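Local coordinates for protein arginase (Glaciozyma antarctica, PDB 5YNL) that probably hydrolyses L-arginine to L-ornithine and urea, as a cold-adapted member of the arginase family from a psychrophilic yeast, at residues 222-234 against 265-279. Residues are numbered along the deposited sequence; the frame is centred on the assembly and turned at random. Where two conformers were deposited one is given.
Sequences CLKPERIVYIGLR and VVEMALDHVNPDRTR
Strand 228-231 and helix 265-273 run nearly antiparallel, their axes 167° apart and 8.4 Å at closest approach, with V229 facing A269 and R227 drawn up beside V273. V229 holds CG1 between its backbone N and carbonyl carbon (chi1 67°), which sets both methyls against the helix: CG1 lies 3.8 Å from A269 CB, and CG2 packs on the same methyl. I231 CD1 reaches A269 CB from the next inward-facing position of the strand, while V273 CG1 presses on the R227 carbonyl, 3.4 Å from R227 O.

At the C-terminal end of the helix, the side chain of R227 bends at chi2 and chi3 and sends NH2 to V273 O in a fairly straight bond of 2.8 Å; the oxygen lies near the guanidinium plane, but the donor stands above the carbonyl plane. R279 crosses R227 at about a right angle and lays its guanidinium over one face of that of R227, the planes 31° apart. This pairing of like charges is probably eased by E171, which forms a salt bridge with R279 NH2. A leucine in place of R227 would probably leave V273 O without this donor and R279 without the flat group it lies on, held mainly by E171.

Two waters bridge the segments: one joins P225 O and I228 O to H272 NE2, the other donates to both E226 O and H272 O. Strand 228-233 lies between 173-177 and 250-253 in the parallel sheet, and helix 254-273, following strand 250-253, packs back across 228-231 on one sheet face, as helices do in the three-layer alpha/beta/alpha fold of arginases.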
# COMPACT_ATOMS: atom_id res chain seq x y z
N CYS A 222 14.96 0.11 2.19
CA CYS A 222 14.72 1.43 1.62
C CYS A 222 13.79 2.26 2.50
O CYS A 222 13.43 3.39 2.15
CB CYS A 222 14.14 1.28 0.21
SG CYS A 222 12.58 0.35 0.13
N LEU A 223 13.41 1.70 3.65
CA LEU A 223 12.41 2.32 4.52
C LEU A 223 12.93 2.55 5.94
O LEU A 223 13.18 1.60 6.69
CB LEU A 223 11.16 1.44 4.59
CG LEU A 223 10.02 2.02 5.42
CD1 LEU A 223 9.26 3.06 4.61
CD2 LEU A 223 9.07 0.94 5.92
N LYS A 224 13.07 3.82 6.32
CA LYS A 224 13.39 4.20 7.69
C LYS A 224 12.14 4.04 8.55
O LYS A 224 11.03 4.32 8.08
CB LYS A 224 13.89 5.65 7.72
CG LYS A 224 15.31 5.87 7.18
CD LYS A 224 15.46 7.27 6.55
CE LYS A 224 16.92 7.69 6.33
NZ LYS A 224 17.63 8.22 7.54
N PRO A 225 12.29 3.60 9.81
CA PRO A 225 11.16 3.37 10.72
C PRO A 225 10.32 4.61 11.03
O PRO A 225 9.20 4.48 11.53
CB PRO A 225 11.84 2.87 12.00
CG PRO A 225 13.27 3.39 11.92
CD PRO A 225 13.58 3.27 10.45
N GLU A 226 10.85 5.80 10.75
CA GLU A 226 10.08 7.02 10.98
C GLU A 226 9.34 7.43 9.71
O GLU A 226 8.67 8.47 9.68
CB GLU A 226 11.01 8.15 11.41
CG GLU A 226 11.93 8.57 10.30
CD GLU A 226 13.38 8.21 10.57
OE1 GLU A 226 13.64 7.25 11.34
OE2 GLU A 226 14.25 8.91 10.02
N ARG A 227 9.46 6.62 8.66
CA ARG A 227 8.80 6.91 7.40
C ARG A 227 7.53 6.04 7.21
O ARG A 227 6.76 6.24 6.28
CB ARG A 227 9.78 6.71 6.22
CG ARG A 227 10.32 7.99 5.54
CD ARG A 227 10.94 8.99 6.50
NE ARG A 227 9.99 10.03 6.90
CZ ARG A 227 10.32 11.14 7.58
NH1 ARG A 227 11.58 11.35 7.94
NH2 ARG A 227 9.38 12.03 7.90
N ILE A 228 7.31 5.10 8.12
CA ILE A 228 6.11 4.26 8.04
C ILE A 228 5.10 4.58 9.15
O ILE A 228 5.50 4.87 10.29
CB ILE A 228 6.44 2.73 8.01
CG1 ILE A 228 5.16 1.88 8.06
CG2 ILE A 228 7.45 2.36 9.10
CD1 ILE A 228 5.38 0.36 7.91
N VAL A 229 3.81 4.57 8.79
CA VAL A 229 2.74 4.70 9.77
C VAL A 229 1.63 3.68 9.48
O VAL A 229 1.31 3.40 8.30
CB VAL A 229 2.22 6.17 9.90
CG1 VAL A 229 1.53 6.63 8.63
CG2 VAL A 229 1.29 6.33 11.10
N TYR A 230 1.07 3.11 10.55
CA TYR A 230 0.06 2.07 10.45
C TYR A 230 -1.30 2.62 10.89
O TYR A 230 -1.42 3.29 11.93
CB TYR A 230 0.43 0.90 11.37
CG TYR A 230 1.56 0.01 10.90
CD1 TYR A 230 1.34 -0.99 9.97
CD2 TYR A 230 2.83 0.15 11.43
CE1 TYR A 230 2.37 -1.81 9.56
CE2 TYR A 230 3.87 -0.69 11.02
CZ TYR A 230 3.62 -1.66 10.08
OH TYR A 230 4.64 -2.49 9.65
N ILE A 231 -2.33 2.34 10.09
CA ILE A 231 -3.69 2.72 10.40
C ILE A 231 -4.56 1.50 10.24
O ILE A 231 -4.53 0.86 9.16
CB ILE A 231 -4.21 3.78 9.42
CG1 ILE A 231 -3.37 5.05 9.57
CG2 ILE A 231 -5.69 4.07 9.66
CD1 ILE A 231 -3.52 6.07 8.44
N GLY A 232 -5.36 1.18 11.27
CA GLY A 232 -6.34 0.10 11.20
C GLY A 232 -5.95 -1.16 11.97
O GLY A 232 -6.70 -2.14 11.97
N LEU A 233 -4.79 -1.13 12.61
CA LEU A 233 -4.28 -2.30 13.33
C LEU A 233 -5.25 -2.84 14.39
O LEU A 233 -5.95 -2.07 15.09
CB LEU A 233 -2.92 -2.00 13.97
CG LEU A 233 -1.71 -1.76 13.06
CD1 LEU A 233 -0.46 -1.54 13.92
CD2 LEU A 233 -1.48 -2.92 12.10
N ARG A 234 -5.33 -4.17 14.48
CA ARG A 234 -6.09 -4.80 15.56
C ARG A 234 -5.44 -6.13 16.00
O ARG A 234 -5.04 -6.25 17.16
CB ARG A 234 -7.59 -4.91 15.23
CG ARG A 234 -7.96 -5.94 14.20
CD ARG A 234 -8.70 -5.32 13.06
NE ARG A 234 -10.02 -5.91 12.89
CZ ARG A 234 -10.63 -6.04 11.72
NH1 ARG A 234 -10.02 -5.62 10.61
NH2 ARG A 234 -11.84 -6.59 11.65
N VAL A 265 -7.00 11.01 12.91
CA VAL A 265 -6.00 9.97 12.77
C VAL A 265 -5.18 10.16 11.49
O VAL A 265 -3.94 10.04 11.51
CB VAL A 265 -6.60 8.56 12.83
CG1 VAL A 265 -5.65 7.54 12.19
CG2 VAL A 265 -6.90 8.17 14.27
N VAL A 266 -5.85 10.46 10.39
CA VAL A 266 -5.13 10.62 9.14
C VAL A 266 -4.23 11.86 9.18
O VAL A 266 -3.13 11.85 8.66
CB VAL A 266 -6.07 10.70 7.92
CG1 VAL A 266 -5.25 11.00 6.65
CG2 VAL A 266 -6.82 9.40 7.79
N GLU A 267 -4.70 12.91 9.82
CA GLU A 267 -3.87 14.10 9.92
C GLU A 267 -2.63 13.87 10.80
O GLU A 267 -1.55 14.36 10.47
CB GLU A 267 -4.66 15.33 10.40
CG GLU A 267 -5.76 15.75 9.43
CD GLU A 267 -5.27 15.98 7.99
OE1 GLU A 267 -5.42 15.06 7.13
OE2 GLU A 267 -4.76 17.09 7.71
N MET A 268 -2.78 13.13 11.89
CA MET A 268 -1.64 12.81 12.76
C MET A 268 -0.65 11.89 12.03
O MET A 268 0.57 11.98 12.23
CB MET A 268 -2.13 12.14 14.05
CG MET A 268 -2.78 13.11 15.04
SD MET A 268 -3.53 12.28 16.47
CE MET A 268 -2.11 11.64 17.34
N ALA A 269 -1.19 11.02 11.18
CA ALA A 269 -0.38 10.09 10.42
C ALA A 269 0.41 10.87 9.43
O ALA A 269 1.63 10.71 9.34
CB ALA A 269 -1.23 9.06 9.73
N LEU A 270 -0.26 11.75 8.69
CA LEU A 270 0.47 12.68 7.78
C LEU A 270 1.50 13.53 8.51
O LEU A 270 2.63 13.68 8.04
CB LEU A 270 -0.50 13.55 6.97
CG LEU A 270 -1.27 12.80 5.88
CD1 LEU A 270 -2.33 13.70 5.23
CD2 LEU A 270 -0.31 12.27 4.81
N ASP A 271 1.13 14.08 9.66
CA ASP A 271 2.12 14.89 10.39
C ASP A 271 3.29 14.07 10.90
O ASP A 271 4.34 14.62 11.14
CB ASP A 271 1.49 15.69 11.55
CG ASP A 271 0.42 16.63 11.08
OD1 ASP A 271 0.34 16.88 9.86
OD2 ASP A 271 -0.34 17.12 11.93
N HIS A 272 3.12 12.77 11.09
CA HIS A 272 4.27 12.01 11.58
C HIS A 272 5.25 11.70 10.46
O HIS A 272 6.44 11.93 10.61
CB HIS A 272 3.85 10.73 12.31
CG HIS A 272 5.00 9.98 12.89
ND1 HIS A 272 5.73 10.45 13.96
CD2 HIS A 272 5.56 8.80 12.55
CE1 HIS A 272 6.68 9.58 14.26
NE2 HIS A 272 6.60 8.57 13.42
N VAL A 273 4.77 11.20 9.32
CA VAL A 273 5.70 10.79 8.27
C VAL A 273 5.97 11.90 7.25
O VAL A 273 6.94 11.85 6.51
CB VAL A 273 5.27 9.48 7.53
CG1 VAL A 273 5.27 8.30 8.50
CG2 VAL A 273 3.89 9.65 6.88
N ASN A 274 5.10 12.91 7.24
CA ASN A 274 5.15 13.92 6.19
C ASN A 274 4.82 15.33 6.70
O ASN A 274 3.95 16.00 6.12
CB ASN A 274 4.17 13.54 5.08
CG ASN A 274 4.62 14.01 3.72
OD1 ASN A 274 5.49 14.88 3.60
ND2 ASN A 274 4.02 13.42 2.67
N PRO A 275 5.52 15.78 7.76
CA PRO A 275 5.08 17.01 8.43
C PRO A 275 5.02 18.23 7.51
O PRO A 275 4.07 19.00 7.63
CB PRO A 275 6.15 17.23 9.53
CG PRO A 275 7.37 16.48 9.03
CD PRO A 275 6.78 15.27 8.32
N ASP A 276 5.99 18.39 6.61
CA ASP A 276 6.02 19.52 5.69
C ASP A 276 5.24 19.31 4.39
O ASP A 276 5.31 20.14 3.49
CB ASP A 276 7.46 19.87 5.31
CG ASP A 276 8.33 20.08 6.51
OD1 ASP A 276 7.89 20.76 7.46
OD2 ASP A 276 9.46 19.57 6.49
N ARG A 277 4.53 18.19 4.29
CA ARG A 277 3.83 17.84 3.06
C ARG A 277 4.70 17.96 1.81
O ARG A 277 4.23 18.45 0.77
CB ARG A 277 2.57 18.69 2.87
CG ARG A 277 1.51 18.52 3.97
CD ARG A 277 1.11 17.07 4.18
NE ARG A 277 0.02 16.99 5.14
CZ ARG A 277 0.18 17.00 6.46
NH1 ARG A 277 1.40 17.07 6.98
NH2 ARG A 277 -0.87 16.94 7.27
N THR A 278 5.94 17.50 1.89
CA THR A 278 6.80 17.53 0.70
C THR A 278 7.27 16.16 0.22
O THR A 278 7.89 16.05 -0.82
CB THR A 278 8.00 18.48 0.89
OG1 THR A 278 8.57 18.28 2.18
CG2 THR A 278 7.56 19.94 0.76
N ARG A 279 6.96 15.10 0.97
CA ARG A 279 7.35 13.74 0.60
C ARG A 279 6.32 13.03 -0.27
O ARG A 279 5.11 13.14 -0.02
CB ARG A 279 7.59 12.89 1.86
CG ARG A 279 8.87 13.26 2.67
CD ARG A 279 9.10 12.26 3.77
NE ARG A 279 10.14 12.65 4.72
CZ ARG A 279 11.44 12.36 4.58
NH1 ARG A 279 12.29 12.76 5.51
NH2 ARG A 279 11.89 11.69 3.54
O HOH W 1 6.95 6.07 12.06
O HOH W 2 8.66 10.63 11.34